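Local coordinates for sulfur oxidation protein SOXB (Thermus thermophilus, PDB 2WDD) that hydrolyses sulfur-sulfur bonds of cysteine S-thiosulfonate groups in the sulfur oxidation (Sox) pathway, as a manganese-containing thiosulfohydrolase of the 5'-nucleotidase family, at residues Y187-L198 with G233-L243; L446-S456 with L476-V486. All coordinates share one frame; numbering follows the deposited sequence. Where two conformers were deposited one is given.

Contact 1. Residues Y187-L198 with G233-L243; sequences YNIVDDLFGDPL and GLSFALDERRL. With TBU (tertiary-butyl alcohol), chain E.
A two-stranded antiparallel sheet joins V190 to S235 as a hydrogen-bonded pair and D191 to L234 as a non-hydrogen-bonded pair. V190 N gives to S235 O at 2.9 Å, and S235 N returns a bond to V190 O. D192 N extends the ladder to G233 O. Past the strands, N188 ND2 donates to F236 O at 2.9 Å, with the donor tilted 34° from the carbonyl plane of F236. The same amide nitrogen also donates to S218 O. The I189 and F236 side chains run alongside each other, with I189 CD1 3.6 Å from F236 CE1. W166 meets the F236 ring edge-to-face. This packing lies near the manganese site: the F236 side chain is about 7 Å from that of the metal ligand H163. F236 N also binds the tertiary-butyl alcohol oxygen in an almost straight bond of 2.9 Å. Where helix 240-252 begins, the Y187 ring is sandwiched: L243 CB makes a CH-pi contact over one face, 4.0 Å from the centroid of the Y187 ring, and N188 CB covers the other. The R242 chain bends at CG-CD (chi3 -75°), and its guanidinium has V190 CG1 over one face, 3.8 Å from R242 CZ.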
loop_
_atom_site.group_PDB
_atom_site.type_symbol
_atom_site.label_atom_id
_atom_site.label_comp_id
_atom_site.label_asym_id
_atom_site.label_seq_id
_atom_site.Cartn_x
_atom_site.Cartn_y
_atom_site.Cartn_z
ATOM N N TYR A 187 -17.090 -1.256 -10.452
ATOM C CA TYR A 187 -17.742 -0.881 -11.703
ATOM C C TYR A 187 -16.889 -1.335 -12.887
ATOM O O TYR A 187 -17.393 -1.510 -14.004
ATOM C CB TYR A 187 -17.929 0.648 -11.779
ATOM C CG TYR A 187 -16.705 1.374 -12.313
ATOM C CD1 TYR A 187 -16.556 1.624 -13.677
ATOM C CD2 TYR A 187 -15.651 1.703 -11.471
ATOM C CE1 TYR A 187 -15.418 2.238 -14.178
ATOM C CE2 TYR A 187 -14.494 2.294 -11.966
ATOM C CZ TYR A 187 -14.384 2.568 -13.314
ATOM O OH TYR A 187 -13.238 3.149 -13.804
ATOM N N ASN A 188 -15.590 -1.519 -12.644
ATOM C CA ASN A 188 -14.637 -1.752 -13.718
ATOM C C ASN A 188 -14.169 -3.154 -14.087
ATOM O O ASN A 188 -13.492 -3.312 -15.102
ATOM C CB ASN A 188 -13.427 -0.813 -13.586
ATOM C CG ASN A 188 -12.651 -1.025 -12.293
ATOM O OD1 ASN A 188 -13.225 -1.211 -11.213
ATOM N ND2 ASN A 188 -11.323 -1.005 -12.404
ATOM N N ILE A 189 -14.484 -4.147 -13.266
ATOM C CA ILE A 189 -14.061 -5.513 -13.557
ATOM C C ILE A 189 -15.125 -6.107 -14.474
ATOM O O ILE A 189 -16.261 -6.320 -14.057
ATOM C CB ILE A 189 -13.870 -6.334 -12.276
ATOM C CG1 ILE A 189 -12.784 -5.686 -11.402
ATOM C CG2 ILE A 189 -13.453 -7.782 -12.608
ATOM C CD1 ILE A 189 -12.653 -6.284 -10.022
ATOM N N VAL A 190 -14.754 -6.333 -15.731
ATOM C CA VAL A 190 -15.697 -6.838 -16.724
ATOM C C VAL A 190 -15.089 -8.010 -17.469
ATOM O O VAL A 190 -13.876 -8.215 -17.452
ATOM C CB VAL A 190 -16.110 -5.717 -17.716
ATOM C CG1 VAL A 190 -16.647 -4.490 -16.961
ATOM C CG2 VAL A 190 -14.933 -5.326 -18.629
ATOM N N ASP A 191 -15.932 -8.766 -18.157
ATOM C CA ASP A 191 -15.428 -9.874 -18.950
ATOM C C ASP A 191 -14.710 -9.275 -20.154
ATOM O O ASP A 191 -15.178 -8.293 -20.736
ATOM C CB ASP A 191 -16.592 -10.729 -19.444
ATOM C CG ASP A 191 -16.133 -11.803 -20.378
ATOM O OD1 ASP A 191 -15.486 -12.748 -19.891
ATOM O OD2 ASP A 191 -16.297 -11.622 -21.603
ATOM N N ASP A 192 -13.557 -9.834 -20.515
ATOM C CA ASP A 192 -12.758 -9.265 -21.592
ATOM C C ASP A 192 -13.228 -9.487 -23.028
ATOM O O ASP A 192 -12.678 -8.911 -23.973
ATOM C CB ASP A 192 -11.265 -9.580 -21.413
ATOM C CG ASP A 192 -10.911 -11.019 -21.766
ATOM O OD1 ASP A 192 -11.822 -11.835 -22.026
ATOM O OD2 ASP A 192 -9.701 -11.334 -21.771
ATOM N N LEU A 193 -14.276 -10.286 -23.191
ATOM C CA LEU A 193 -14.818 -10.574 -24.513
ATOM C C LEU A 193 -16.169 -9.903 -24.748
ATOM O O LEU A 193 -16.414 -9.355 -25.822
ATOM C CB LEU A 193 -14.941 -12.084 -24.707
ATOM C CG LEU A 193 -15.575 -12.601 -26.000
ATOM C CD1 LEU A 193 -14.752 -12.145 -27.191
ATOM C CD2 LEU A 193 -15.656 -14.120 -25.962
ATOM N N PHE A 194 -17.061 -9.979 -23.763
ATOM C CA PHE A 194 -18.397 -9.394 -23.911
ATOM C C PHE A 194 -18.528 -8.034 -23.218
ATOM O O PHE A 194 -19.444 -7.262 -23.524
ATOM C CB PHE A 194 -19.453 -10.319 -23.297
ATOM C CG PHE A 194 -19.705 -11.581 -24.079
ATOM C CD1 PHE A 194 -20.819 -11.690 -24.897
ATOM C CD2 PHE A 194 -18.871 -12.680 -23.938
ATOM C CE1 PHE A 194 -21.074 -12.863 -25.587
ATOM C CE2 PHE A 194 -19.121 -13.862 -24.623
ATOM C CZ PHE A 194 -20.220 -13.948 -25.453
ATOM N N GLY A 195 -17.686 -7.782 -22.223
ATOM C CA GLY A 195 -17.749 -6.528 -21.502
ATOM C C GLY A 195 -18.776 -6.440 -20.382
ATOM O O GLY A 195 -18.968 -5.359 -19.819
ATOM N N ASP A 196 -19.439 -7.543 -20.041
ATOM C CA ASP A 196 -20.410 -7.488 -18.949
ATOM C C ASP A 196 -19.698 -7.383 -17.606
ATOM O O ASP A 196 -18.731 -8.101 -17.333
ATOM C CB ASP A 196 -21.351 -8.702 -18.954
ATOM C CG ASP A 196 -20.610 -10.025 -19.066
ATOM O OD1 ASP A 196 -19.913 -10.217 -20.075
ATOM O OD2 ASP A 196 -20.810 -10.906 -18.199
ATOM N N PRO A 197 -20.162 -6.470 -16.747
ATOM C CA PRO A 197 -19.511 -6.357 -15.441
ATOM C C PRO A 197 -19.765 -7.602 -14.601
ATOM O O PRO A 197 -20.853 -8.188 -14.641
ATOM C CB PRO A 197 -20.195 -5.138 -14.809
ATOM C CG PRO A 197 -20.643 -4.317 -15.987
ATOM C CD PRO A 197 -21.043 -5.322 -17.035
ATOM N N LEU A 198 -18.745 -8.022 -13.859
ATOM C CA LEU A 198 -18.847 -9.209 -13.025
ATOM C C LEU A 198 -19.394 -8.967 -11.625
ATOM O O LEU A 198 -19.865 -9.894 -10.986
ATOM C CB LEU A 198 -17.503 -9.941 -12.978
ATOM C CG LEU A 198 -17.107 -10.321 -14.413
ATOM C CD1 LEU A 198 -15.741 -10.919 -14.485
ATOM C CD2 LEU A 198 -18.144 -11.250 -15.064
ATOM N N GLY A 233 -9.201 -13.488 -18.788
ATOM C CA GLY A 233 -10.634 -13.438 -19.026
ATOM C C GLY A 233 -11.264 -12.180 -18.470
ATOM O O GLY A 233 -12.422 -11.870 -18.758
ATOM N N LEU A 234 -10.491 -11.443 -17.678
ATOM C CA LEU A 234 -10.983 -10.207 -17.080
ATOM C C LEU A 234 -10.303 -8.957 -17.611
ATOM O O LEU A 234 -9.110 -8.971 -17.932
ATOM C CB LEU A 234 -10.756 -10.244 -15.574
ATOM C CG LEU A 234 -11.396 -11.411 -14.829
ATOM C CD1 LEU A 234 -11.030 -11.390 -13.347
ATOM C CD2 LEU A 234 -12.895 -11.356 -15.021
ATOM N N SER A 235 -11.057 -7.858 -17.626
ATOM C CA SER A 235 -10.526 -6.540 -17.946
ATOM C C SER A 235 -10.829 -5.674 -16.719
ATOM O O SER A 235 -11.900 -5.789 -16.133
ATOM C CB SER A 235 -11.219 -5.934 -19.155
ATOM O OG SER A 235 -10.777 -4.596 -19.339
ATOM N N PHE A 236 -9.880 -4.823 -16.333
ATOM C CA PHE A 236 -10.025 -3.938 -15.174
ATOM C C PHE A 236 -9.922 -2.483 -15.648
ATOM O O PHE A 236 -9.822 -1.553 -14.838
ATOM C CB PHE A 236 -8.844 -4.175 -14.213
ATOM C CG PHE A 236 -8.967 -5.410 -13.376
ATOM C CD1 PHE A 236 -9.198 -5.310 -12.014
ATOM C CD2 PHE A 236 -8.782 -6.671 -13.927
ATOM C CE1 PHE A 236 -9.298 -6.434 -11.228
ATOM C CE2 PHE A 236 -8.900 -7.806 -13.135
ATOM C CZ PHE A 236 -9.176 -7.682 -11.788
ATOM N N ALA A 237 -9.830 -2.291 -16.959
ATOM C CA ALA A 237 -9.588 -0.963 -17.518
ATOM C C ALA A 237 -10.381 0.189 -16.912
ATOM O O ALA A 237 -11.577 0.066 -16.651
ATOM C CB ALA A 237 -9.760 -0.976 -19.034
ATOM N N LEU A 238 -9.698 1.311 -16.704
ATOM C CA LEU A 238 -10.343 2.524 -16.231
ATOM C C LEU A 238 -11.283 2.929 -17.371
ATOM O O LEU A 238 -10.856 3.054 -18.523
ATOM C CB LEU A 238 -9.294 3.618 -16.002
ATOM C CG LEU A 238 -9.805 5.035 -15.730
ATOM C CD1 LEU A 238 -10.396 5.127 -14.335
ATOM C CD2 LEU A 238 -8.685 6.047 -15.908
ATOM N N ASP A 239 -12.563 3.078 -17.058
ATOM C CA ASP A 239 -13.574 3.393 -18.063
ATOM C C ASP A 239 -14.418 4.557 -17.553
ATOM O O ASP A 239 -15.392 4.360 -16.823
ATOM C CB ASP A 239 -14.452 2.159 -18.290
ATOM C CG ASP A 239 -15.320 2.264 -19.534
ATOM O OD1 ASP A 239 -15.693 3.392 -19.924
ATOM O OD2 ASP A 239 -15.674 1.201 -20.088
ATOM N N GLU A 240 -14.000 5.771 -17.896
ATOM C CA GLU A 240 -14.678 6.977 -17.428
ATOM C C GLU A 240 -16.170 7.007 -17.742
ATOM O O GLU A 240 -16.972 7.440 -16.919
ATOM C CB GLU A 240 -13.985 8.228 -17.960
ATOM C CG GLU A 240 -12.568 8.391 -17.437
ATOM C CD GLU A 240 -11.949 9.709 -17.832
ATOM O OE1 GLU A 240 -11.513 9.840 -18.991
ATOM O OE2 GLU A 240 -11.889 10.614 -16.976
ATOM N N ARG A 241 -16.535 6.527 -18.927
ATOM C CA ARG A 241 -17.937 6.475 -19.335
ATOM C C ARG A 241 -18.747 5.593 -18.393
ATOM O O ARG A 241 -19.779 6.009 -17.867
ATOM C CB ARG A 241 -18.041 5.923 -20.761
ATOM C CG ARG A 241 -19.059 6.627 -21.644
ATOM C CD ARG A 241 -19.418 5.759 -22.846
ATOM N NE ARG A 241 -20.169 4.572 -22.444
ATOM C CZ ARG A 241 -19.635 3.365 -22.279
ATOM N NH1 ARG A 241 -18.341 3.172 -22.497
ATOM N NH2 ARG A 241 -20.399 2.349 -21.900
ATOM N N ARG A 242 -18.279 4.365 -18.192
ATOM C CA ARG A 242 -18.952 3.416 -17.318
ATOM C C ARG A 242 -19.037 3.957 -15.887
ATOM O O ARG A 242 -20.034 3.756 -15.196
ATOM C CB ARG A 242 -18.232 2.061 -17.346
ATOM C CG ARG A 242 -19.123 0.863 -17.055
ATOM C CD ARG A 242 -18.319 -0.426 -16.860
ATOM N NE ARG A 242 -17.808 -0.985 -18.114
ATOM C CZ ARG A 242 -18.501 -1.777 -18.929
ATOM N NH1 ARG A 242 -19.762 -2.085 -18.653
ATOM N NH2 ARG A 242 -17.935 -2.258 -20.029
ATOM N N LEU A 243 -17.981 4.639 -15.444
ATOM C CA LEU A 243 -17.969 5.208 -14.096
ATOM C C LEU A 243 -19.018 6.312 -13.995
ATOM O O LEU A 243 -19.786 6.359 -13.035
ATOM C CB LEU A 243 -16.580 5.762 -13.752
ATOM C CG LEU A 243 -16.449 6.406 -12.359
ATOM C CD1 LEU A 243 -16.944 5.492 -11.236
ATOM C CD2 LEU A 243 -15.001 6.847 -12.109
HETATM O O TBU E . -7.428 -4.705 -17.875
HETATM C C TBU E . -7.103 -4.191 -19.188
HETATM C C1 TBU E . -8.153 -4.606 -20.184
HETATM C C2 TBU E . -7.021 -2.660 -19.278
HETATM C C3 TBU E . -5.769 -4.780 -19.619
HETATM O O HOH W 1 -13.473 -1.737 -17.318
HETATM O O HOH W 2 -7.478 -11.249 -20.219
#

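Contact 2. Residues L446-S456 with L476-V486; sequences LEDIASNVFTS and LDPDAPTGERV
E447 and the backbone amides of G483, R485 and V486 meet through a fan of hydrogen bonds. The E447 side chain leaves with CG anti to N (chi1 -166°) and bends at chi2, which turns the carboxylate to the loop. E447 OE1 accepts from V486 N at 2.9 Å. E447 OE2 accepts from R485 N through its syn lone pair, and from G483 N at 2.9 Å, which comes from above the carboxylate plane. Water 3 gives a further hydrogen to OE2 and accepts from R485 NH1. Without this carboxylate, as with an alanine here, the amides of G483, R485 and V486 would probably lose their acceptor and the P481-E484 turn would be less firmly held to the helix.

These bonds tie the C-terminal half of helix 439-453 to the loop between strands 472-476 and 486-487, in the 5'-nucleotidase C-terminal domain. That loop holds a type I turn, D477-A480, and a type II turn, P481-E484.

R485 carries the second polar group. Its chain is extended from CG to NE and runs past A450 to the helix end. R485 NE donates in the guanidinium plane to P478 O at 3.2 Å, and NH1 donates to T482 OG1. Water 4 bridges NH2 to F454 O and P478 O.

The apolar contacts lie beside this network. V486 CG2 packs on L446 CB at 3.9 Å. P478 CB sits over one face of the F454 ring. L476 meets the F454 ring from across the contact, with L476 CD2 3.7 Å from F454 CE2.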
loop_
_atom_site.group_PDB
_atom_site.type_symbol
_atom_site.label_atom_id
_atom_site.label_comp_id
_atom_site.label_asym_id
_atom_site.label_seq_id
_atom_site.Cartn_x
_atom_site.Cartn_y
_atom_site.Cartn_z
ATOM N N LEU A 446 15.637 1.827 -15.594
ATOM C CA LEU A 446 15.514 2.964 -14.693
ATOM C C LEU A 446 14.863 4.169 -15.368
ATOM O O LEU A 446 13.980 4.804 -14.797
ATOM C CB LEU A 446 16.881 3.329 -14.125
ATOM C CG LEU A 446 17.330 2.314 -13.074
ATOM C CD1 LEU A 446 18.773 2.569 -12.666
ATOM C CD2 LEU A 446 16.388 2.353 -11.862
ATOM N N GLU A 447 15.279 4.462 -16.599
ATOM C CA GLU A 447 14.704 5.582 -17.342
ATOM C C GLU A 447 13.200 5.366 -17.584
ATOM O O GLU A 447 12.403 6.295 -17.470
ATOM C CB GLU A 447 15.454 5.789 -18.666
ATOM C CG GLU A 447 15.183 7.105 -19.362
ATOM C CD GLU A 447 15.774 8.301 -18.635
ATOM O OE1 GLU A 447 16.982 8.284 -18.307
ATOM O OE2 GLU A 447 15.037 9.288 -18.469
ATOM N N ASP A 448 12.815 4.136 -17.911
ATOM C CA ASP A 448 11.413 3.814 -18.167
ATOM C C ASP A 448 10.582 3.978 -16.895
ATOM O O ASP A 448 9.478 4.551 -16.919
ATOM C CB ASP A 448 11.285 2.381 -18.702
ATOM C CG ASP A 448 11.964 2.193 -20.048
ATOM O OD1 ASP A 448 12.235 3.202 -20.729
ATOM O OD2 ASP A 448 12.225 1.030 -20.428
ATOM N N ILE A 449 11.097 3.483 -15.777
ATOM C CA ILE A 449 10.352 3.649 -14.532
ATOM C C ILE A 449 10.232 5.142 -14.213
ATOM O O ILE A 449 9.160 5.616 -13.843
ATOM C CB ILE A 449 11.000 2.910 -13.366
ATOM C CG1 ILE A 449 10.885 1.396 -13.571
ATOM C CG2 ILE A 449 10.306 3.310 -12.063
ATOM C CD1 ILE A 449 11.859 0.613 -12.743
ATOM N N ALA A 450 11.331 5.875 -14.373
ATOM C CA ALA A 450 11.352 7.301 -14.077
ATOM C C ALA A 450 10.312 8.063 -14.895
ATOM O O ALA A 450 9.654 8.959 -14.376
ATOM C CB ALA A 450 12.753 7.870 -14.291
ATOM N N SER A 451 10.151 7.689 -16.164
ATOM C CA SER A 451 9.176 8.343 -17.035
ATOM C C SER A 451 7.750 8.137 -16.530
ATOM O O SER A 451 6.883 9.002 -16.704
ATOM C CB SER A 451 9.301 7.815 -18.468
ATOM O OG SER A 451 8.807 6.491 -18.565
ATOM N N ASN A 452 7.500 6.992 -15.914
ATOM C CA ASN A 452 6.178 6.697 -15.396
ATOM C C ASN A 452 5.898 7.385 -14.072
ATOM O O ASN A 452 4.831 7.979 -13.881
ATOM C CB ASN A 452 6.019 5.193 -15.201
ATOM C CG ASN A 452 4.615 4.811 -14.798
ATOM O OD1 ASN A 452 4.261 4.860 -13.621
ATOM N ND2 ASN A 452 3.793 4.454 -15.781
ATOM N N VAL A 453 6.850 7.277 -13.152
ATOM C CA VAL A 453 6.776 7.818 -11.791
ATOM C C VAL A 453 6.889 9.341 -11.708
ATOM O O VAL A 453 6.414 9.958 -10.749
ATOM C CB VAL A 453 7.897 7.190 -10.917
ATOM C CG1 VAL A 453 8.060 7.941 -9.600
ATOM C CG2 VAL A 453 7.657 5.700 -10.690
ATOM N N PHE A 454 7.580 9.938 -12.680
ATOM C CA PHE A 454 7.830 11.380 -12.639
ATOM C C PHE A 454 7.242 12.277 -13.721
ATOM O O PHE A 454 7.705 13.400 -13.876
ATOM C CB PHE A 454 9.320 11.702 -12.494
ATOM C CG PHE A 454 9.987 10.995 -11.357
ATOM C CD1 PHE A 454 9.565 11.200 -10.051
ATOM C CD2 PHE A 454 11.036 10.114 -11.588
ATOM C CE1 PHE A 454 10.179 10.544 -9.004
ATOM C CE2 PHE A 454 11.646 9.441 -10.541
ATOM C CZ PHE A 454 11.214 9.651 -9.247
ATOM N N THR A 455 6.336 11.809 -14.566
ATOM C CA THR A 455 5.869 12.725 -15.614
ATOM C C THR A 455 5.407 14.077 -15.061
ATOM O O THR A 455 4.719 14.136 -14.044
ATOM C CB THR A 455 4.839 12.106 -16.561
ATOM O OG1 THR A 455 4.531 13.052 -17.593
ATOM C CG2 THR A 455 3.564 11.748 -15.810
ATOM N N SER A 456 5.855 15.161 -15.686
ATOM C CA SER A 456 5.504 16.501 -15.224
ATOM C C SER A 456 4.158 16.993 -15.755
ATOM O O SER A 456 3.719 18.098 -15.422
ATOM C CB SER A 456 6.612 17.503 -15.564
ATOM O OG SER A 456 6.366 18.142 -16.805
ATOM N N LEU A 476 19.650 11.091 -10.490
ATOM C CA LEU A 476 18.292 11.211 -10.983
ATOM C C LEU A 476 17.939 12.679 -11.037
ATOM O O LEU A 476 18.177 13.408 -10.076
ATOM C CB LEU A 476 17.318 10.527 -10.021
ATOM C CG LEU A 476 15.837 10.727 -10.343
ATOM C CD1 LEU A 476 15.460 9.913 -11.587
ATOM C CD2 LEU A 476 14.957 10.350 -9.140
ATOM N N ASP A 477 17.353 13.105 -12.153
ATOM C CA ASP A 477 16.856 14.469 -12.282
ATOM C C ASP A 477 15.391 14.358 -12.652
ATOM O O ASP A 477 15.048 14.184 -13.818
ATOM C CB ASP A 477 17.598 15.272 -13.355
ATOM C CG ASP A 477 17.100 16.708 -13.441
ATOM O OD1 ASP A 477 16.070 17.019 -12.804
ATOM O OD2 ASP A 477 17.724 17.524 -14.149
ATOM N N PRO A 478 14.505 14.401 -11.655
ATOM C CA PRO A 478 13.076 14.237 -11.903
ATOM C C PRO A 478 12.486 15.234 -12.901
ATOM O O PRO A 478 11.505 14.928 -13.586
ATOM C CB PRO A 478 12.448 14.412 -10.515
ATOM C CG PRO A 478 13.446 15.172 -9.733
ATOM C CD PRO A 478 14.794 14.755 -10.255
ATOM N N ASP A 479 13.098 16.410 -13.008
ATOM C CA ASP A 479 12.587 17.450 -13.893
ATOM C C ASP A 479 13.136 17.412 -15.319
ATOM O O ASP A 479 12.713 18.204 -16.165
ATOM C CB ASP A 479 12.814 18.828 -13.277
ATOM C CG ASP A 479 12.083 18.997 -11.958
ATOM O OD1 ASP A 479 10.850 18.810 -11.945
ATOM O OD2 ASP A 479 12.742 19.344 -10.957
ATOM N N ALA A 480 14.067 16.504 -15.589
ATOM C CA ALA A 480 14.636 16.388 -16.927
ATOM C C ALA A 480 13.639 15.715 -17.868
ATOM O O ALA A 480 12.690 15.067 -17.431
ATOM C CB ALA A 480 15.949 15.610 -16.887
ATOM N N PRO A 481 13.843 15.870 -19.184
ATOM C CA PRO A 481 12.933 15.245 -20.145
ATOM C C PRO A 481 13.088 13.737 -20.105
ATOM O O PRO A 481 14.138 13.222 -19.709
ATOM C CB PRO A 481 13.453 15.749 -21.502
ATOM C CG PRO A 481 14.309 16.914 -21.217
ATOM C CD PRO A 481 14.858 16.720 -19.830
ATOM N N THR A 482 12.076 13.026 -20.593
ATOM C CA THR A 482 12.185 11.584 -20.705
ATOM C C THR A 482 13.427 11.283 -21.532
ATOM O O THR A 482 13.662 11.914 -22.565
ATOM C CB THR A 482 10.948 10.984 -21.367
ATOM O OG1 THR A 482 9.858 11.029 -20.443
ATOM C CG2 THR A 482 11.216 9.541 -21.779
ATOM N N GLY A 483 14.225 10.328 -21.072
ATOM C CA GLY A 483 15.455 9.954 -21.735
ATOM C C GLY A 483 16.674 10.597 -21.096
ATOM O O GLY A 483 17.807 10.173 -21.333
ATOM N N GLU A 484 16.438 11.610 -20.264
ATOM C CA GLU A 484 17.520 12.330 -19.606
ATOM C C GLU A 484 17.392 12.373 -18.081
ATOM O O GLU A 484 18.131 13.095 -17.419
ATOM C CB GLU A 484 17.617 13.752 -20.171
ATOM C CG GLU A 484 17.769 13.779 -21.693
ATOM C CD GLU A 484 17.746 15.183 -22.273
ATOM O OE1 GLU A 484 18.032 16.139 -21.524
ATOM O OE2 GLU A 484 17.460 15.326 -23.485
ATOM N N ARG A 485 16.472 11.597 -17.521
ATOM C CA ARG A 485 16.298 11.606 -16.062
ATOM C C ARG A 485 17.338 10.802 -15.306
ATOM O O ARG A 485 17.639 11.098 -14.152
ATOM C CB ARG A 485 14.902 11.145 -15.660
ATOM C CG ARG A 485 13.797 12.085 -16.085
ATOM C CD ARG A 485 12.475 11.686 -15.462
ATOM N NE ARG A 485 11.438 12.647 -15.810
ATOM C CZ ARG A 485 10.612 12.503 -16.840
ATOM N NH1 ARG A 485 10.687 11.418 -17.604
ATOM N NH2 ARG A 485 9.707 13.439 -17.099
ATOM N N VAL A 486 17.851 9.754 -15.938
ATOM C CA VAL A 486 18.819 8.871 -15.305
ATOM C C VAL A 486 20.184 9.103 -15.932
ATOM O O VAL A 486 20.364 8.918 -17.137
ATOM C CB VAL A 486 18.369 7.399 -15.409
ATOM C CG1 VAL A 486 19.426 6.455 -14.841
ATOM C CG2 VAL A 486 17.023 7.205 -14.719
HETATM O O HOH W 3 12.585 9.198 -17.731
HETATM O O HOH W 4 9.395 15.439 -15.154
#

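How the contacts relate
Both segments of contact 1 come before those of contact 2 in the sequence. Their centres lie about 31 Å apart, and their nearest atoms about 13 Å apart, without touching. They share no helix, strand or sheet. Contact 1 pairs strands 190-191 and 234-235 and runs into helix 240-252, in the part of the chain before contact 2 that supplies all the manganese ligands. Contact 2 joins helix 439-453 to the loop after strand 472-476, within the 5'-nucleotidase C-terminal domain and away from the metal and ligand sites. Each contact therefore ties together its own part of the fold, and only contact 1 approaches the metal site.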